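Local coordinates for lipoprotein, putative (Bacillus anthracis, PDB 4NOH), which is of unknown function but may bind lipid, at residues 50-55 against 59-64; 42-47 against 94-99; 6-9 against 14-17. All blocks are in the same frame, centred on the assembly; numbering follows the deposited sequence. Where two conformers were deposited one is given.

Contact 1: 50-55 against 59-64; sequences TTAEKM and NMLKKV
The first torsion of M55 (chi1 -72°) sets its CG beside the backbone N and anti to the carbonyl carbon. The chain then runs on extended until chi3 (86°) bends the terminal methyl toward M60. M55 CE thereby comes to rest 3.9 Å from M60 CB, the two side chains crossing at about a right angle. M60 starts toward the helix, but bends at chi2 and chi3 carry its selenium end off elsewhere. L61 faces the helix too: its branch carbon and one methyl lie against M55, with L61 CG 4.1 Å from M55 CB. One turn further back, L61 CD1 lies over the backbone, 4.0 Å from A52 O, beside the A52 methyl. F32 and I109 add to the apolar surroundings of M55, while V107 and I109 of strand 107-109 pack on L61, so the contact is buried. Its polar element is one backbone bond. M60 N donates to M55 O over 3.0 Å, nearly straight at 168°. N59 N also lies near M55 O, but at an angle too poor for a hydrogen bond. N59, with positive phi, turns the chain out of helix 49-57 before strand 61-65 begins, and its N-H bonds instead to the carbonyl of the residue following M55. Together with the M60-to-M55 bond, this makes the helix C-terminus a Schellman motif, N59 being its C-prime residue.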
loop_
_atom_site.group_PDB
_atom_site.type_symbol
_atom_site.label_atom_id
_atom_site.label_comp_id
_atom_site.label_asym_id
_atom_site.label_seq_id
_atom_site.Cartn_x
_atom_site.Cartn_y
_atom_site.Cartn_z
ATOM N N THR A 50 5.646 11.916 1.076
ATOM C CA THR A 50 6.871 11.400 1.630
ATOM C C THR A 50 6.830 9.873 1.694
ATOM O O THR A 50 7.788 9.199 1.345
ATOM C CB THR A 50 7.158 12.061 2.980
ATOM O OG1 THR A 50 7.497 13.436 2.755
ATOM C CG2 THR A 50 8.308 11.418 3.668
ATOM N N THR A 51 5.707 9.336 2.124
ATOM C CA THR A 51 5.535 7.903 2.244
ATOM C C THR A 51 5.511 7.248 0.883
ATOM O O THR A 51 6.169 6.211 0.655
ATOM C CB THR A 51 4.248 7.580 3.004
ATOM O OG1 THR A 51 4.372 8.051 4.363
ATOM C CG2 THR A 51 3.942 6.074 3.008
ATOM N N ALA A 52 4.743 7.820 -0.036
ATOM C CA ALA A 52 4.670 7.231 -1.372
ATOM C C ALA A 52 6.023 7.206 -2.084
ATOM O O ALA A 52 6.362 6.242 -2.777
ATOM C CB ALA A 52 3.575 7.903 -2.221
ATOM N N GLU A 53 6.825 8.249 -1.881
ATOM C CA GLU A 53 8.174 8.281 -2.453
ATOM C C GLU A 53 8.984 7.114 -1.903
ATOM O O GLU A 53 9.749 6.459 -2.620
ATOM C CB GLU A 53 8.877 9.590 -2.126
ATOM C CG GLU A 53 8.396 10.780 -2.939
ATOM C CD GLU A 53 9.146 12.075 -2.607
ATOM O OE1 GLU A 53 9.597 12.274 -1.441
ATOM O OE2 GLU A 53 9.290 12.917 -3.513
ATOM N N LYS A 54 8.826 6.860 -0.608
ATOM C CA LYS A 54 9.569 5.729 0.001
ATOM C C LYS A 54 9.080 4.380 -0.553
ATOM O O LYS A 54 9.879 3.463 -0.754
ATOM C CB LYS A 54 9.489 5.808 1.525
ATOM C CG LYS A 54 10.297 6.972 2.087
ATOM C CD LYS A 54 10.016 7.234 3.553
ATOM C CE LYS A 54 10.888 8.365 4.084
ATOM N NZ LYS A 54 10.446 8.750 5.440
HETATM N N MSE A 55 7.783 4.249 -0.786
HETATM C CA MSE A 55 7.250 3.035 -1.405
HETATM C C MSE A 55 7.832 2.850 -2.805
HETATM O O MSE A 55 8.153 1.725 -3.198
HETATM C CB MSE A 55 5.729 3.079 -1.526
HETATM C CG MSE A 55 5.108 2.913 -0.185
HETATM SE SE MSE A 55 3.195 2.465 -0.408
HETATM C CE MSE A 55 3.373 0.522 -0.598
ATOM N N ASN A 59 10.164 -0.250 -4.729
ATOM C CA ASN A 59 9.535 -0.859 -5.902
ATOM C C ASN A 59 8.194 -1.468 -5.549
ATOM O O ASN A 59 7.792 -2.472 -6.134
ATOM C CB ASN A 59 10.451 -1.910 -6.569
ATOM C CG ASN A 59 11.640 -1.289 -7.303
ATOM O OD1 ASN A 59 11.916 -0.111 -7.186
ATOM N ND2 ASN A 59 12.335 -2.102 -8.076
HETATM N N MSE A 60 7.472 -0.840 -4.614
HETATM C CA MSE A 60 6.212 -1.420 -4.135
HETATM C C MSE A 60 4.962 -0.881 -4.740
HETATM O O MSE A 60 3.894 -1.434 -4.515
HETATM C CB MSE A 60 6.161 -1.360 -2.592
HETATM C CG MSE A 60 6.879 -2.554 -1.958
HETATM SE SE MSE A 60 6.112 -4.332 -2.494
HETATM C CE MSE A 60 7.707 -4.973 -3.412
ATOM N N LEU A 61 5.070 0.224 -5.464
ATOM C CA LEU A 61 3.954 0.751 -6.247
ATOM C C LEU A 61 4.165 0.240 -7.648
ATOM O O LEU A 61 5.143 0.580 -8.305
ATOM C CB LEU A 61 3.849 2.265 -6.176
ATOM C CG LEU A 61 3.282 2.841 -4.868
ATOM C CD1 LEU A 61 3.491 4.330 -4.836
ATOM C CD2 LEU A 61 1.786 2.553 -4.755
ATOM N N LYS A 62 3.231 -0.551 -8.139
ATOM C CA LYS A 62 3.414 -1.221 -9.414
ATOM C C LYS A 62 2.269 -1.009 -10.386
ATOM O O LYS A 62 1.110 -1.160 -10.020
ATOM C CB LYS A 62 3.569 -2.743 -9.167
ATOM C CG LYS A 62 4.662 -3.117 -8.152
ATOM C CD LYS A 62 5.027 -4.586 -8.191
ATOM C CE LYS A 62 6.127 -4.938 -7.205
ATOM N NZ LYS A 62 6.589 -6.354 -7.320
ATOM N N LYS A 63 2.610 -0.676 -11.627
ATOM C CA LYS A 63 1.616 -0.484 -12.657
ATOM C C LYS A 63 1.166 -1.852 -13.126
ATOM O O LYS A 63 1.988 -2.762 -13.311
ATOM C CB LYS A 63 2.193 0.284 -13.847
ATOM C CG LYS A 63 1.163 0.562 -14.940
ATOM C CD LYS A 63 1.777 1.077 -16.247
ATOM C CE LYS A 63 2.914 2.059 -16.032
ATOM N NZ LYS A 63 4.228 1.376 -15.815
ATOM N N VAL A 64 -0.135 -2.003 -13.326
ATOM C CA VAL A 64 -0.677 -3.244 -13.839
ATOM C C VAL A 64 -0.437 -3.264 -15.357
ATOM O O VAL A 64 -0.793 -2.319 -16.043
ATOM C CB VAL A 64 -2.175 -3.344 -13.510
ATOM C CG1 VAL A 64 -2.782 -4.569 -14.163
ATOM C CG2 VAL A 64 -2.390 -3.365 -12.011
#

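Contact 2: 42-47 against 94-99; sequences KKVLIM and VVIDGK
Apolar contacts join V44 and I46 to I96, and both pairs meet tip to tip. V44 and I46, two residues apart on strand 42-48, turn to the same side of it and present methyl groups to the single isoleucine. I96 answers with both its branches. I96 CD1 approaches V44 CG2 at 4.1 Å, while the shorter branch, I96 CG2, takes the closer contact, 3.8 Å from I46 CD1. The I46 methyl is delivered by an extended chi2 (161°), which carries I46 CD1 outward from the strand. I96 CD1 also lies 4.2 Å from I46 CG1, so the end of I96 is shared between the two strand residues. The backbones stay well apart, the nearest CA atoms, those of I46 and I96, lying 9.1 Å apart. Both strands belong to a nine-strand mixed sheet, in which 95-96 is an edge strand and three others intervene before 42-48; that side chains so far apart in strand order meet is consistent with a strongly curved sheet. A120 and V39 also pack against both V44 and I96. Hydrogen bonds play no part between the segments and occur instead inside 94-99. There I96 N donates to K99 O at 2.8 Å and K99 N returns the bond to I96 O at 2.9 Å. The pair closes the type I' turn, with positive phi at D97 and G98, of the beta-hairpin of strands 95-96 and 99-103.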
loop_
_atom_site.group_PDB
_atom_site.type_symbol
_atom_site.label_atom_id
_atom_site.label_comp_id
_atom_site.label_asym_id
_atom_site.label_seq_id
_atom_site.Cartn_x
_atom_site.Cartn_y
_atom_site.Cartn_z
ATOM N N LYS A 42 -16.472 3.023 -2.287
ATOM C CA LYS A 42 -15.230 2.284 -2.557
ATOM C C LYS A 42 -14.206 2.629 -1.509
ATOM O O LYS A 42 -14.229 3.723 -0.960
ATOM C CB LYS A 42 -14.654 2.674 -3.918
ATOM C CG LYS A 42 -15.556 2.355 -5.106
ATOM C CD LYS A 42 -15.796 0.863 -5.242
ATOM C CE LYS A 42 -16.550 0.488 -6.523
ATOM N NZ LYS A 42 -15.703 0.698 -7.737
ATOM N N LYS A 43 -13.309 1.705 -1.223
ATOM C CA LYS A 43 -12.220 1.964 -0.291
ATOM C C LYS A 43 -11.081 2.684 -0.970
ATOM O O LYS A 43 -10.781 2.412 -2.148
ATOM C CB LYS A 43 -11.702 0.666 0.320
ATOM C CG LYS A 43 -12.541 0.180 1.474
ATOM C CD LYS A 43 -11.954 -1.041 2.178
ATOM C CE LYS A 43 -12.575 -1.196 3.574
ATOM N NZ LYS A 43 -12.114 -2.387 4.355
ATOM N N VAL A 44 -10.475 3.617 -0.243
ATOM C CA VAL A 44 -9.302 4.350 -0.755
ATOM C C VAL A 44 -8.235 4.357 0.339
ATOM O O VAL A 44 -8.527 4.644 1.494
ATOM C CB VAL A 44 -9.651 5.773 -1.240
ATOM C CG1 VAL A 44 -10.254 6.620 -0.156
ATOM C CG2 VAL A 44 -8.429 6.444 -1.845
ATOM N N LEU A 45 -7.010 4.020 -0.050
ATOM C CA LEU A 45 -5.874 3.979 0.863
ATOM C C LEU A 45 -5.071 5.216 0.520
ATOM O O LEU A 45 -4.534 5.297 -0.576
ATOM C CB LEU A 45 -5.077 2.721 0.640
ATOM C CG LEU A 45 -4.014 2.299 1.640
ATOM C CD1 LEU A 45 -4.578 2.132 3.048
ATOM C CD2 LEU A 45 -3.367 0.998 1.187
ATOM N N ILE A 46 -4.987 6.135 1.463
ATOM C CA ILE A 46 -4.405 7.470 1.273
ATOM C C ILE A 46 -3.048 7.583 1.968
ATOM O O ILE A 46 -2.907 7.275 3.157
ATOM C CB ILE A 46 -5.332 8.557 1.852
ATOM C CG1 ILE A 46 -6.791 8.382 1.376
ATOM C CG2 ILE A 46 -4.825 9.948 1.467
ATOM C CD1 ILE A 46 -7.832 9.106 2.213
HETATM N N MSE A 47 -2.045 8.026 1.241
HETATM C CA MSE A 47 -0.776 8.249 1.883
HETATM C C MSE A 47 -0.300 9.617 1.519
HETATM O O MSE A 47 -0.880 10.312 0.677
HETATM C CB MSE A 47 0.245 7.181 1.529
HETATM C CG MSE A 47 0.665 7.148 0.077
HETATM SE SE MSE A 47 1.423 5.379 -0.415
HETATM C CE MSE A 47 -0.155 4.545 -1.207
ATOM N N VAL A 94 -13.045 11.661 -7.800
ATOM C CA VAL A 94 -12.668 11.215 -6.473
ATOM C C VAL A 94 -12.331 12.444 -5.647
ATOM O O VAL A 94 -11.364 13.138 -5.954
ATOM C CB VAL A 94 -11.467 10.243 -6.522
ATOM C CG1 VAL A 94 -11.003 9.866 -5.132
ATOM C CG2 VAL A 94 -11.880 9.004 -7.289
ATOM N N VAL A 95 -13.154 12.720 -4.631
ATOM C CA VAL A 95 -12.960 13.853 -3.741
ATOM C C VAL A 95 -12.624 13.359 -2.350
ATOM O O VAL A 95 -13.351 12.560 -1.759
ATOM C CB VAL A 95 -14.205 14.743 -3.660
ATOM C CG1 VAL A 95 -13.977 15.887 -2.682
ATOM C CG2 VAL A 95 -14.538 15.270 -5.038
ATOM N N ILE A 96 -11.500 13.843 -1.850
ATOM C CA ILE A 96 -11.009 13.484 -0.536
ATOM C C ILE A 96 -10.789 14.761 0.249
ATOM O O ILE A 96 -10.024 15.638 -0.166
ATOM C CB ILE A 96 -9.708 12.655 -0.646
ATOM C CG1 ILE A 96 -9.999 11.367 -1.406
ATOM C CG2 ILE A 96 -9.128 12.352 0.733
ATOM C CD1 ILE A 96 -8.791 10.503 -1.616
ATOM N N ASP A 97 -11.525 14.892 1.350
ATOM C CA ASP A 97 -11.432 16.058 2.214
ATOM C C ASP A 97 -11.675 17.343 1.392
ATOM O O ASP A 97 -10.953 18.331 1.523
ATOM C CB ASP A 97 -10.057 16.058 2.907
ATOM C CG ASP A 97 -10.023 16.915 4.164
ATOM O OD1 ASP A 97 -11.110 17.247 4.705
ATOM O OD2 ASP A 97 -8.906 17.233 4.635
ATOM N N GLY A 98 -12.691 17.297 0.528
ATOM C CA GLY A 98 -13.057 18.422 -0.336
ATOM C C GLY A 98 -12.141 18.712 -1.518
ATOM O O GLY A 98 -12.349 19.700 -2.228
ATOM N N LYS A 99 -11.156 17.844 -1.761
ATOM C CA LYS A 99 -10.192 18.036 -2.846
ATOM C C LYS A 99 -10.339 16.946 -3.922
ATOM O O LYS A 99 -10.366 15.764 -3.594
ATOM C CB LYS A 99 -8.776 17.973 -2.279
ATOM C CG LYS A 99 -8.472 19.007 -1.192
ATOM C CD LYS A 99 -8.482 20.414 -1.738
ATOM C CE LYS A 99 -8.088 21.408 -0.659
ATOM N NZ LYS A 99 -8.007 22.786 -1.205
#

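Contact 3: 6-9 against 14-17; sequences IVMY and GVQQ
M8 reaches from strand 5-10 toward V15 of the helix that follows it, and its middle makes the contact. M8 CB points to the helix but is still 5.0 Å from the nearer valine methyl, V15 CG2. The next atom closes the gap: CG sits between the backbone N and the carbonyl carbon (chi1 54°), and M8 CG comes to 4.1 Å from V15 CG1. The chain continues extended, and the selenium passes the same methyl, with M8 SE 4.2 Å from V15 CG1. At chi3 (85°) the chain bends, turning M8 CE away to 5.7 Å from V15 CG1. M8 therefore lies obliquely across the valine, touching it with its flank while its end passes by. The arrangement joins a strand to the helix immediately after it in the chain. Strand 5-10 runs in the mixed sheet between strands 134-142 and 162-166, antiparallel to both, and helix 12-21 folds back against one face of it. On that face A140 also packs on M8, and T136 on V15. The two methyls of V15 divide the strand between them, for CG1 takes M8 whereas CG2 lies beside the backbone of the next residue, with V15 CG2 4.3 Å from Y9 C. Y9 starts out away from the helix, consistent with its being the neighbour of M8 along an extended strand. Its ring stacks with Y115, and its hydroxyl is hydrogen-bonded to H164 NE2.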
loop_
_atom_site.group_PDB
_atom_site.type_symbol
_atom_site.label_atom_id
_atom_site.label_comp_id
_atom_site.label_asym_id
_atom_site.label_seq_id
_atom_site.Cartn_x
_atom_site.Cartn_y
_atom_site.Cartn_z
ATOM N N ILE A 6 6.315 -10.528 1.567
ATOM C CA ILE A 6 4.904 -10.484 1.980
ATOM C C ILE A 6 4.551 -9.040 2.309
ATOM O O ILE A 6 5.239 -8.371 3.108
ATOM C CB ILE A 6 4.572 -11.376 3.190
ATOM C CG1 ILE A 6 4.971 -12.844 2.896
ATOM C CG2 ILE A 6 3.080 -11.274 3.499
ATOM C CD1 ILE A 6 4.752 -13.847 4.023
ATOM N N VAL A 7 3.509 -8.536 1.670
ATOM C CA VAL A 7 2.930 -7.236 2.008
ATOM C C VAL A 7 1.733 -7.525 2.904
ATOM O O VAL A 7 0.919 -8.389 2.585
ATOM C CB VAL A 7 2.497 -6.421 0.779
ATOM C CG1 VAL A 7 1.691 -5.184 1.185
ATOM C CG2 VAL A 7 3.715 -6.007 -0.046
HETATM N N MSE A 8 1.645 -6.821 4.013
HETATM C CA MSE A 8 0.573 -6.996 4.984
HETATM C C MSE A 8 -0.019 -5.655 5.327
HETATM O O MSE A 8 0.647 -4.614 5.257
HETATM C CB MSE A 8 1.085 -7.721 6.233
HETATM C CG MSE A 8 2.284 -7.068 6.875
HETATM SE SE MSE A 8 3.172 -8.290 8.165
HETATM C CE MSE A 8 4.269 -9.217 6.841
ATOM N N TYR A 9 -1.280 -5.666 5.740
ATOM C CA TYR A 9 -2.015 -4.465 6.008
ATOM C C TYR A 9 -2.774 -4.621 7.281
ATOM O O TYR A 9 -3.363 -5.664 7.526
ATOM C CB TYR A 9 -3.064 -4.211 4.923
ATOM C CG TYR A 9 -2.572 -4.230 3.500
ATOM C CD1 TYR A 9 -2.432 -5.433 2.820
ATOM C CD2 TYR A 9 -2.306 -3.053 2.810
ATOM C CE1 TYR A 9 -2.044 -5.464 1.501
ATOM C CE2 TYR A 9 -1.897 -3.067 1.473
ATOM C CZ TYR A 9 -1.752 -4.283 0.828
ATOM O OH TYR A 9 -1.304 -4.301 -0.477
ATOM N N GLY A 14 -0.686 -5.069 14.947
ATOM C CA GLY A 14 -0.793 -6.377 14.345
ATOM C C GLY A 14 0.329 -6.646 13.360
ATOM O O GLY A 14 0.869 -7.746 13.298
ATOM N N VAL A 15 0.691 -5.625 12.582
ATOM C CA VAL A 15 1.783 -5.744 11.626
ATOM C C VAL A 15 3.072 -5.968 12.394
ATOM O O VAL A 15 3.860 -6.878 12.078
ATOM C CB VAL A 15 1.886 -4.488 10.724
ATOM C CG1 VAL A 15 3.174 -4.513 9.912
ATOM C CG2 VAL A 15 0.659 -4.374 9.856
ATOM N N GLN A 16 3.295 -5.163 13.422
ATOM C CA GLN A 16 4.504 -5.313 14.230
ATOM C C GLN A 16 4.588 -6.683 14.899
ATOM O O GLN A 16 5.664 -7.289 14.972
ATOM C CB GLN A 16 4.546 -4.240 15.327
ATOM C CG GLN A 16 5.852 -4.213 16.087
ATOM C CD GLN A 16 7.017 -3.874 15.183
ATOM O OE1 GLN A 16 7.049 -2.794 14.563
ATOM N NE2 GLN A 16 7.983 -4.781 15.099
ATOM N N GLN A 17 3.479 -7.163 15.447
ATOM C CA GLN A 17 3.486 -8.472 16.094
ATOM C C GLN A 17 3.852 -9.568 15.103
ATOM O O GLN A 17 4.444 -10.564 15.476
ATOM C CB GLN A 17 2.136 -8.804 16.732
ATOM C CG GLN A 17 1.809 -7.995 17.980
ATOM C CD GLN A 17 0.525 -8.459 18.622
ATOM O OE1 GLN A 17 0.328 -9.648 18.838
ATOM N NE2 GLN A 17 -0.357 -7.523 18.937
#

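Contacts 2 and 3 lie on opposite sides of the chain's centre, about 23 Å apart between centres, yet both involve the nine-strand sheet, through strands 42-48 and 5-10. Contact 1 bridges toward each of them, its centre about 17 Å from either. Helix 49-57 follows strand 42-48 directly, so contacts 1 and 2 are joined by the chain as well as by M47, which packs on A52 and M55; the exact fit is uncertain because M47 adopts two conformers. Toward contact 3, the selenium end of M60, turned away from helix 49-57, meets strand 5-10, with M60 SE 3.8 Å from V7 CG2. V7 and M8 thus serve different neighbours, contact 1 and helix 12-21.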